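Local coordinates for protein arabinosyltransferase C (Mycobacterium tuberculosis, PDB 3PTY) that polymerises arabinose into cell-wall arabinan, its C-terminal extracellular domain, the part in this structure, being a lectin-like carbohydrate-binding module, at residues V142-L153 against T223-L234; E65-P73 against P131-G139. All blocks are in the same frame, centred on the assembly; numbering follows the deposited sequence.

Contact 1 of 2, residues V142-L153 against T223-L234. With CA (calcium ion), chain C.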
loop_
_atom_site.group_PDB
_atom_site.type_symbol
_atom_site.label_atom_id
_atom_site.label_comp_id
_atom_site.label_asym_id
_atom_site.label_seq_id
_atom_site.Cartn_x
_atom_site.Cartn_y
_atom_site.Cartn_z
ATOM N N VAL A 142 13.957 -5.549 33.702
ATOM C CA VAL A 142 14.449 -6.729 34.407
ATOM C C VAL A 142 14.462 -7.953 33.488
ATOM O O VAL A 142 13.762 -7.977 32.477
ATOM C CB VAL A 142 13.586 -7.036 35.644
ATOM C CG1 VAL A 142 13.553 -5.824 36.580
ATOM C CG2 VAL A 142 12.173 -7.416 35.222
ATOM N N PRO A 143 15.268 -8.969 33.831
ATOM C CA PRO A 143 15.270 -10.212 33.050
ATOM C C PRO A 143 13.904 -10.890 33.131
ATOM O O PRO A 143 13.239 -10.795 34.162
ATOM C CB PRO A 143 16.322 -11.076 33.758
ATOM C CG PRO A 143 17.160 -10.119 34.537
ATOM C CD PRO A 143 16.252 -8.996 34.929
ATOM N N ALA A 144 13.489 -11.568 32.068
ATOM C CA ALA A 144 12.166 -12.182 32.052
ATOM C C ALA A 144 12.214 -13.524 31.348
ATOM O O ALA A 144 12.989 -13.716 30.407
ATOM C CB ALA A 144 11.159 -11.255 31.384
ATOM N N MET A 145 11.402 -14.461 31.819
ATOM C CA MET A 145 11.384 -15.799 31.240
ATOM C C MET A 145 9.992 -16.368 31.340
ATOM O O MET A 145 9.262 -16.056 32.274
ATOM C CB MET A 145 12.313 -16.739 32.004
ATOM C CG MET A 145 13.743 -16.277 32.126
ATOM S SD MET A 145 14.706 -17.573 32.930
ATOM C CE MET A 145 14.430 -18.929 31.788
ATOM N N LEU A 146 9.641 -17.238 30.401
ATOM C CA LEU A 146 8.341 -17.888 30.441
ATOM C C LEU A 146 8.461 -19.345 30.038
ATOM O O LEU A 146 9.178 -19.684 29.098
ATOM C CB LEU A 146 7.360 -17.181 29.507
ATOM C CG LEU A 146 5.936 -17.751 29.442
ATOM C CD1 LEU A 146 5.204 -17.536 30.770
ATOM C CD2 LEU A 146 5.157 -17.097 28.323
ATOM N N ARG A 147 7.745 -20.200 30.755
ATOM C CA ARG A 147 7.568 -21.587 30.366
ATOM C C ARG A 147 6.113 -21.922 30.618
ATOM O O ARG A 147 5.655 -21.883 31.761
ATOM C CB ARG A 147 8.468 -22.504 31.204
ATOM C CG ARG A 147 8.297 -23.980 30.900
ATOM C CD ARG A 147 9.406 -24.822 31.543
ATOM N NE ARG A 147 9.233 -24.973 32.990
ATOM C CZ ARG A 147 10.021 -24.418 33.904
ATOM N NH1 ARG A 147 11.052 -23.663 33.531
ATOM N NH2 ARG A 147 9.780 -24.622 35.194
ATOM N N SER A 148 5.376 -22.225 29.556
ATOM C CA SER A 148 3.963 -22.534 29.698
ATOM C C SER A 148 3.788 -23.940 30.258
ATOM O O SER A 148 4.739 -24.722 30.322
ATOM C CB SER A 148 3.241 -22.434 28.346
ATOM O OG SER A 148 3.484 -23.595 27.552
ATOM N N GLY A 149 2.562 -24.257 30.654
ATOM C CA GLY A 149 2.201 -25.630 30.932
ATOM C C GLY A 149 2.117 -26.384 29.618
ATOM O O GLY A 149 2.262 -25.800 28.526
ATOM N N TRP A 150 1.873 -27.684 29.713
ATOM C CA TRP A 150 1.780 -28.526 28.527
ATOM C C TRP A 150 0.418 -28.445 27.848
ATOM O O TRP A 150 -0.622 -28.428 28.514
ATOM C CB TRP A 150 2.078 -29.982 28.891
ATOM C CG TRP A 150 3.497 -30.218 29.309
ATOM C CD1 TRP A 150 3.959 -30.418 30.582
ATOM C CD2 TRP A 150 4.641 -30.289 28.449
ATOM N NE1 TRP A 150 5.324 -30.607 30.564
ATOM C CE2 TRP A 150 5.768 -30.542 29.267
ATOM C CE3 TRP A 150 4.824 -30.179 27.063
ATOM C CZ2 TRP A 150 7.060 -30.676 28.750
ATOM C CZ3 TRP A 150 6.117 -30.319 26.544
ATOM C CH2 TRP A 150 7.215 -30.562 27.390
ATOM N N TYR A 151 0.443 -28.424 26.515
ATOM C CA TYR A 151 -0.762 -28.450 25.696
ATOM C C TYR A 151 -0.802 -29.747 24.890
ATOM O O TYR A 151 0.231 -30.254 24.473
ATOM C CB TYR A 151 -0.771 -27.261 24.734
ATOM C CG TYR A 151 -0.939 -25.927 25.420
ATOM C CD1 TYR A 151 0.169 -25.219 25.885
ATOM C CD2 TYR A 151 -2.207 -25.373 25.611
ATOM C CE1 TYR A 151 0.019 -23.989 26.512
ATOM C CE2 TYR A 151 -2.367 -24.144 26.249
ATOM C CZ TYR A 151 -1.252 -23.462 26.694
ATOM O OH TYR A 151 -1.395 -22.239 27.304
ATOM N N ARG A 152 -2.003 -30.258 24.650
ATOM C CA ARG A 152 -2.177 -31.546 23.996
ATOM C C ARG A 152 -2.186 -31.384 22.482
ATOM O O ARG A 152 -2.930 -30.561 21.940
ATOM C CB ARG A 152 -3.484 -32.182 24.475
ATOM C CG ARG A 152 -3.783 -33.582 23.922
ATOM C CD ARG A 152 -3.015 -34.687 24.662
ATOM N NE ARG A 152 -3.396 -34.914 26.068
ATOM C CZ ARG A 152 -4.521 -34.506 26.660
ATOM N NH1 ARG A 152 -5.448 -33.828 25.996
ATOM N NH2 ARG A 152 -4.726 -34.787 27.942
ATOM N N LEU A 153 -1.357 -32.162 21.793
ATOM C CA LEU A 153 -1.411 -32.203 20.331
ATOM C C LEU A 153 -2.584 -33.074 19.909
ATOM O O LEU A 153 -2.905 -34.048 20.583
ATOM C CB LEU A 153 -0.116 -32.767 19.746
ATOM C CG LEU A 153 1.140 -31.898 19.816
ATOM C CD1 LEU A 153 2.371 -32.740 19.495
ATOM C CD2 LEU A 153 1.046 -30.716 18.858
ATOM N N THR A 223 3.326 -35.991 22.011
ATOM C CA THR A 223 1.901 -35.869 22.326
ATOM C C THR A 223 1.564 -34.528 22.971
ATOM O O THR A 223 0.394 -34.150 23.051
ATOM C CB THR A 223 1.443 -36.969 23.294
ATOM O OG1 THR A 223 2.304 -36.971 24.439
ATOM C CG2 THR A 223 1.475 -38.343 22.613
ATOM N N GLN A 224 2.586 -33.822 23.443
ATOM C CA GLN A 224 2.382 -32.568 24.164
ATOM C C GLN A 224 3.402 -31.524 23.726
ATOM O O GLN A 224 4.518 -31.868 23.337
ATOM C CB GLN A 224 2.506 -32.802 25.678
ATOM C CG GLN A 224 1.637 -33.931 26.205
ATOM C CD GLN A 224 1.727 -34.103 27.712
ATOM O OE1 GLN A 224 2.040 -33.160 28.447
ATOM N NE2 GLN A 224 1.436 -35.313 28.182
ATOM N N VAL A 225 3.023 -30.248 23.789
ATOM C CA VAL A 225 3.969 -29.176 23.493
ATOM C C VAL A 225 3.828 -28.061 24.511
ATOM O O VAL A 225 2.787 -27.925 25.152
ATOM C CB VAL A 225 3.762 -28.579 22.086
ATOM C CG1 VAL A 225 4.030 -29.626 21.008
ATOM C CG2 VAL A 225 2.348 -27.987 21.954
ATOM N N ARG A 226 4.877 -27.264 24.661
ATOM C CA ARG A 226 4.787 -26.071 25.496
ATOM C C ARG A 226 5.648 -24.974 24.901
ATOM O O ARG A 226 6.531 -25.245 24.086
ATOM C CB ARG A 226 5.213 -26.373 26.936
ATOM C CG ARG A 226 6.703 -26.660 27.101
ATOM C CD ARG A 226 7.062 -26.957 28.569
ATOM N NE ARG A 226 8.441 -27.426 28.693
ATOM C CZ ARG A 226 8.962 -27.962 29.795
ATOM N NH1 ARG A 226 8.226 -28.095 30.901
ATOM N NH2 ARG A 226 10.229 -28.362 29.791
ATOM N N LEU A 227 5.390 -23.740 25.321
ATOM C CA LEU A 227 6.149 -22.584 24.866
ATOM C C LEU A 227 7.183 -22.188 25.903
ATOM O O LEU A 227 6.916 -22.229 27.107
ATOM C CB LEU A 227 5.213 -21.386 24.645
ATOM C CG LEU A 227 4.059 -21.584 23.667
ATOM C CD1 LEU A 227 3.230 -20.297 23.564
ATOM C CD2 LEU A 227 4.601 -22.008 22.301
ATOM N N VAL A 228 8.360 -21.791 25.438
ATOM C CA VAL A 228 9.363 -21.237 26.333
ATOM C C VAL A 228 9.906 -19.969 25.705
ATOM O O VAL A 228 10.122 -19.905 24.494
ATOM C CB VAL A 228 10.503 -22.233 26.623
ATOM C CG1 VAL A 228 9.949 -23.499 27.289
ATOM C CG2 VAL A 228 11.252 -22.577 25.347
ATOM N N ALA A 229 10.097 -18.948 26.527
ATOM C CA ALA A 229 10.576 -17.673 26.033
ATOM C C ALA A 229 11.595 -17.117 27.008
ATOM O O ALA A 229 11.468 -17.286 28.221
ATOM C CB ALA A 229 9.410 -16.688 25.847
ATOM N N ASP A 230 12.602 -16.448 26.467
ATOM C CA ASP A 230 13.684 -15.919 27.276
ATOM C C ASP A 230 13.976 -14.502 26.813
ATOM O O ASP A 230 14.387 -14.280 25.671
ATOM C CB ASP A 230 14.925 -16.805 27.142
ATOM C CG ASP A 230 16.005 -16.453 28.145
ATOM O OD1 ASP A 230 15.685 -15.799 29.162
ATOM O OD2 ASP A 230 17.173 -16.831 27.917
ATOM N N ASP A 231 13.730 -13.544 27.697
ATOM C CA ASP A 231 13.960 -12.143 27.390
ATOM C C ASP A 231 14.943 -11.535 28.388
ATOM O O ASP A 231 14.544 -10.922 29.390
ATOM C CB ASP A 231 12.637 -11.385 27.414
ATOM C CG ASP A 231 12.818 -9.908 27.234
ATOM O OD1 ASP A 231 13.929 -9.494 26.844
ATOM O OD2 ASP A 231 11.849 -9.159 27.483
ATOM N N GLN A 232 16.227 -11.708 28.093
ATOM C CA GLN A 232 17.315 -11.237 28.944
ATOM C C GLN A 232 17.834 -9.873 28.504
ATOM O O GLN A 232 18.697 -9.290 29.154
ATOM C CB GLN A 232 18.472 -12.234 28.907
ATOM C CG GLN A 232 18.117 -13.617 29.414
ATOM C CD GLN A 232 17.830 -13.629 30.900
ATOM O OE1 GLN A 232 18.544 -13.008 31.687
ATOM N NE2 GLN A 232 16.779 -14.341 31.296
ATOM N N ASP A 233 17.316 -9.371 27.389
ATOM C CA ASP A 233 17.783 -8.108 26.833
ATOM C C ASP A 233 17.059 -6.960 27.517
ATOM O O ASP A 233 15.854 -6.820 27.375
ATOM C CB ASP A 233 17.528 -8.085 25.325
ATOM C CG ASP A 233 18.039 -6.817 24.654
ATOM O OD1 ASP A 233 18.269 -5.806 25.351
ATOM O OD2 ASP A 233 18.196 -6.835 23.415
ATOM N N LEU A 234 17.796 -6.129 28.244
ATOM C CA LEU A 234 17.181 -5.108 29.084
ATOM C C LEU A 234 16.902 -3.789 28.371
ATOM O O LEU A 234 16.399 -2.852 28.984
ATOM C CB LEU A 234 18.031 -4.868 30.334
ATOM C CG LEU A 234 18.315 -6.127 31.152
ATOM C CD1 LEU A 234 19.188 -5.794 32.355
ATOM C CD2 LEU A 234 17.015 -6.790 31.593
HETATM CA CA CA C . 13.412 -7.094 27.781
HETATM O O HOH W 1 13.993 -8.292 29.902
HETATM O O HOH W 2 5.850 -26.769 31.807
HETATM O O HOH W 3 13.845 -4.646 28.399
HETATM O O HOH W 4 11.144 -6.229 28.803
#
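Two neighbouring antiparallel strands of the domain's beta-sandwich, Ala144-Arg152 and Gln224-Asp231, pair here and run out into a calcium site. Backbone bonds link Ala144 with Asp231 and Leu146 with Ala229, and Ser148 N donates to Leu227 O at 2.9 Å; after a one-residue shift of register, pairing resumes at Tyr151 with Val225. Ser148 bridges the break: with chi1 at 78°, OG turns back between its own N and carbonyl, accepts from Leu227 N at 2.9 Å and donates to Gly149 O, the hydroxyl standing in for the Ser148 carbonyl, which instead accepts from water. On the face carrying Arg147, the Arg226 guanidinium is sandwiched. Arg147 CD sits over its centre, while Trp150 CZ2 lies over the opposite face, offset toward its rim, ring and guanidinium planes only 15° apart. Arg226 CD lies over the six-membered ring of Trp150, 3.7 Å from its centroid, a CH-pi contact suited to a long aliphatic stem. Arg226 NE is hydrogen-bonded to Gln181 OE1 of strand 178-183, and Arg226 NH1 donates to the water on Ser148 O, which may offset the nearness of the two arginines. At the other end, small Ala144 packs beside Asp231. Asp231 OD1 and OD2 each bind calcium at 2.6 Å, and OD2 is also hydrogen-bonded to Ser135 OG. Asp233 O, His238 O and three waters complete the shell, and one water donates to both Val142 O and Asp231 O, the latter at 2.7 Å.

Contact 2 of 2, residues E65-P73 against P131-G139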
loop_
_atom_site.group_PDB
_atom_site.type_symbol
_atom_site.label_atom_id
_atom_site.label_comp_id
_atom_site.label_asym_id
_atom_site.label_seq_id
_atom_site.Cartn_x
_atom_site.Cartn_y
_atom_site.Cartn_z
ATOM N N GLU A 65 8.576 -15.388 34.946
ATOM C CA GLU A 65 9.395 -14.399 35.622
ATOM C C GLU A 65 9.267 -13.088 34.874
ATOM O O GLU A 65 9.718 -12.976 33.741
ATOM C CB GLU A 65 10.856 -14.847 35.659
ATOM C CG GLU A 65 11.799 -13.813 36.257
ATOM C CD GLU A 65 13.263 -14.232 36.153
ATOM O OE1 GLU A 65 13.666 -14.755 35.095
ATOM O OE2 GLU A 65 14.012 -14.026 37.124
ATOM N N ALA A 66 8.643 -12.103 35.509
ATOM C CA ALA A 66 8.414 -10.804 34.890
ATOM C C ALA A 66 7.671 -10.877 33.545
ATOM O O ALA A 66 7.825 -10.001 32.698
ATOM C CB ALA A 66 9.732 -10.027 34.758
ATOM N N PHE A 67 6.870 -11.924 33.358
ATOM C CA PHE A 67 5.886 -11.976 32.271
ATOM C C PHE A 67 4.507 -11.833 32.905
ATOM O O PHE A 67 4.133 -12.649 33.750
ATOM C CB PHE A 67 5.939 -13.323 31.545
ATOM C CG PHE A 67 6.843 -13.347 30.331
ATOM C CD1 PHE A 67 8.216 -13.522 30.466
ATOM C CD2 PHE A 67 6.309 -13.233 29.057
ATOM C CE1 PHE A 67 9.040 -13.573 29.350
ATOM C CE2 PHE A 67 7.128 -13.272 27.935
ATOM C CZ PHE A 67 8.490 -13.442 28.079
ATOM N N THR A 68 3.751 -10.814 32.496
ATOM C CA THR A 68 2.470 -10.510 33.132
ATOM C C THR A 68 1.388 -10.237 32.086
ATOM O O THR A 68 1.701 -9.894 30.951
ATOM C CB THR A 68 2.593 -9.264 34.034
ATOM O OG1 THR A 68 2.979 -8.143 33.230
ATOM C CG2 THR A 68 3.633 -9.490 35.127
ATOM N N PRO A 69 0.107 -10.372 32.476
ATOM C CA PRO A 69 -0.988 -10.234 31.508
ATOM C C PRO A 69 -1.019 -8.861 30.843
ATOM O O PRO A 69 -1.484 -8.748 29.707
ATOM C CB PRO A 69 -2.246 -10.451 32.361
ATOM C CG PRO A 69 -1.783 -11.293 33.502
ATOM C CD PRO A 69 -0.370 -10.825 33.796
ATOM N N ASN A 70 -0.534 -7.835 31.537
ATOM C CA ASN A 70 -0.499 -6.494 30.962
ATOM C C ASN A 70 0.907 -5.997 30.623
ATOM O O ASN A 70 1.125 -4.798 30.462
ATOM C CB ASN A 70 -1.239 -5.504 31.867
ATOM C CG ASN A 70 -2.732 -5.762 31.891
ATOM O OD1 ASN A 70 -3.442 -5.443 30.937
ATOM N ND2 ASN A 70 -3.214 -6.360 32.973
ATOM N N GLY A 71 1.848 -6.927 30.488
ATOM C CA GLY A 71 3.211 -6.586 30.106
ATOM C C GLY A 71 3.337 -6.373 28.604
ATOM O O GLY A 71 4.090 -7.073 27.922
ATOM N N ILE A 72 2.590 -5.396 28.101
ATOM C CA ILE A 72 2.528 -5.060 26.680
ATOM C C ILE A 72 2.193 -3.577 26.582
ATOM O O ILE A 72 1.278 -3.114 27.255
ATOM C CB ILE A 72 1.377 -5.807 25.989
ATOM C CG1 ILE A 72 1.497 -7.312 26.213
ATOM C CG2 ILE A 72 1.329 -5.478 24.491
ATOM C CD1 ILE A 72 0.296 -8.083 25.728
ATOM N N PRO A 73 2.919 -2.827 25.741
ATOM C CA PRO A 73 2.637 -1.391 25.601
ATOM C C PRO A 73 1.218 -1.162 25.097
ATOM O O PRO A 73 0.684 -2.015 24.391
ATOM C CB PRO A 73 3.630 -0.936 24.527
ATOM C CG PRO A 73 4.665 -1.998 24.457
ATOM C CD PRO A 73 4.007 -3.277 24.859
ATOM N N PRO A 131 -5.678 -16.136 27.137
ATOM C CA PRO A 131 -4.730 -15.507 28.060
ATOM C C PRO A 131 -3.585 -14.879 27.275
ATOM O O PRO A 131 -3.276 -15.323 26.167
ATOM C CB PRO A 131 -4.183 -16.678 28.892
ATOM C CG PRO A 131 -4.687 -17.928 28.267
ATOM C CD PRO A 131 -5.593 -17.606 27.120
ATOM N N VAL A 132 -2.960 -13.864 27.857
ATOM C CA VAL A 132 -1.811 -13.205 27.257
ATOM C C VAL A 132 -0.780 -13.017 28.350
ATOM O O VAL A 132 -1.146 -12.709 29.480
ATOM C CB VAL A 132 -2.166 -11.783 26.755
ATOM C CG1 VAL A 132 -1.013 -11.213 25.943
ATOM C CG2 VAL A 132 -3.425 -11.800 25.935
ATOM N N LEU A 133 0.496 -13.195 28.019
ATOM C CA LEU A 133 1.583 -12.845 28.937
ATOM C C LEU A 133 2.702 -12.123 28.182
ATOM O O LEU A 133 3.120 -12.571 27.109
ATOM C CB LEU A 133 2.132 -14.092 29.636
ATOM C CG LEU A 133 1.230 -14.776 30.671
ATOM C CD1 LEU A 133 1.876 -16.065 31.177
ATOM C CD2 LEU A 133 0.889 -13.834 31.848
ATOM N N GLY A 134 3.180 -11.005 28.733
ATOM C CA GLY A 134 4.219 -10.221 28.076
ATOM C C GLY A 134 5.283 -9.692 29.024
ATOM O O GLY A 134 5.034 -9.526 30.221
ATOM N N SER A 135 6.469 -9.409 28.491
ATOM C CA SER A 135 7.593 -8.969 29.322
ATOM C C SER A 135 7.886 -7.477 29.202
ATOM O O SER A 135 8.914 -7.009 29.692
ATOM C CB SER A 135 8.857 -9.758 28.975
ATOM O OG SER A 135 9.259 -9.479 27.642
ATOM N N TRP A 136 7.006 -6.723 28.545
ATOM C CA TRP A 136 7.219 -5.283 28.465
ATOM C C TRP A 136 6.920 -4.622 29.805
ATOM O O TRP A 136 6.029 -5.055 30.538
ATOM C CB TRP A 136 6.357 -4.631 27.385
ATOM C CG TRP A 136 6.500 -3.129 27.379
ATOM C CD1 TRP A 136 7.424 -2.395 26.690
ATOM C CD2 TRP A 136 5.706 -2.185 28.113
ATOM N NE1 TRP A 136 7.247 -1.051 26.942
ATOM C CE2 TRP A 136 6.200 -0.897 27.813
ATOM C CE3 TRP A 136 4.624 -2.303 28.990
ATOM C CZ2 TRP A 136 5.651 0.262 28.362
ATOM C CZ3 TRP A 136 4.079 -1.147 29.536
ATOM C CH2 TRP A 136 4.595 0.116 29.217
ATOM N N ARG A 137 7.673 -3.575 30.117
ATOM C CA ARG A 137 7.358 -2.725 31.256
ATOM C C ARG A 137 8.004 -1.357 31.095
ATOM O O ARG A 137 8.997 -1.204 30.380
ATOM C CB ARG A 137 7.805 -3.371 32.570
ATOM C CG ARG A 137 9.312 -3.538 32.709
ATOM C CD ARG A 137 9.642 -4.361 33.941
ATOM N NE ARG A 137 8.827 -5.573 33.991
ATOM C CZ ARG A 137 8.529 -6.229 35.106
ATOM N NH1 ARG A 137 8.977 -5.792 36.280
ATOM N NH2 ARG A 137 7.774 -7.318 35.052
ATOM N N ALA A 138 7.427 -0.360 31.756
ATOM C CA ALA A 138 8.040 0.956 31.804
ATOM C C ALA A 138 9.024 0.987 32.968
ATOM O O ALA A 138 9.006 0.108 33.837
ATOM C CB ALA A 138 6.972 2.049 31.957
ATOM N N GLY A 139 9.888 1.995 32.982
ATOM C CA GLY A 139 10.840 2.150 34.066
ATOM C C GLY A 139 11.956 1.124 34.037
ATOM O O GLY A 139 12.525 0.841 32.983
HETATM O O HOH W 5 9.141 -7.608 32.371
#
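Trp136 packs against Gly71-Pro73, just past the type I turn Thr68-Gly71, where the 65-73 loop folds over the short edge strand Leu133-Gly134. Its CB rests 3.4 Å from Gly71 O, which also accepts the Trp136 N-H. With CG anti to the backbone N (chi1 175°), the indole lies across the proline: Trp136 CG meets Pro73 CD at 3.5 Å, and Pro73 CG stands over the five-membered ring, 3.5 Å from its centroid, as a CH-pi contact. Farther out, Trp136 NE1 lies 3.7 Å from Pro73 CG, Trp136 CE3 3.7 Å from Ile72 C, and Trp136 CZ3 nears Ile72 O (4.1 Å). The compact proline ring, its C-H bonds somewhat polarised, suits the electron-rich indole. A CB on Gly71 or Gly134 would strike the other's carbonyl oxygen. In the single antiparallel bridge, Thr68 N donates to Gly134 O, and Thr68 O accepts the N-H of Gly134 and, from the opposite face of its carbonyl plane, that of Gly71. Ser135 CB sits over the Phe67 ring, 3.8 Å from its centroid, while Ile72 CD1 presses tightly on Val132 CG1. Phe67 and Ser135 reach strand 144-152 at Ala144, Trp239 meets the Trp136 ring edge-to-face, and strand 240-242 hydrogen-bonds to Leu133 and Ser135.

Both contacts belong to the same antiparallel sheet and are partly buried, but contact 1 joins two long interior strands whereas contact 2 fastens a loop onto a short edge strand. Backbone pairing, interrupted once, dominates the first, with a charged stack and a metal at its margins; the second relies on one bridge, turns, glycines and proline-aromatic packing. Contact 1 has the larger shared surface and includes exposed residues, while none of the touching residues of contact 2 is fully exposed. They meet at the calcium, where Ser135 OG of contact 2 is a second-shell hydroxyl that would orient the Asp231 carboxylate. Glu65, the last residue of strand 63-65, hydrogen-bonds through N to Met145 O, tying the start of the loop to strand 144-152.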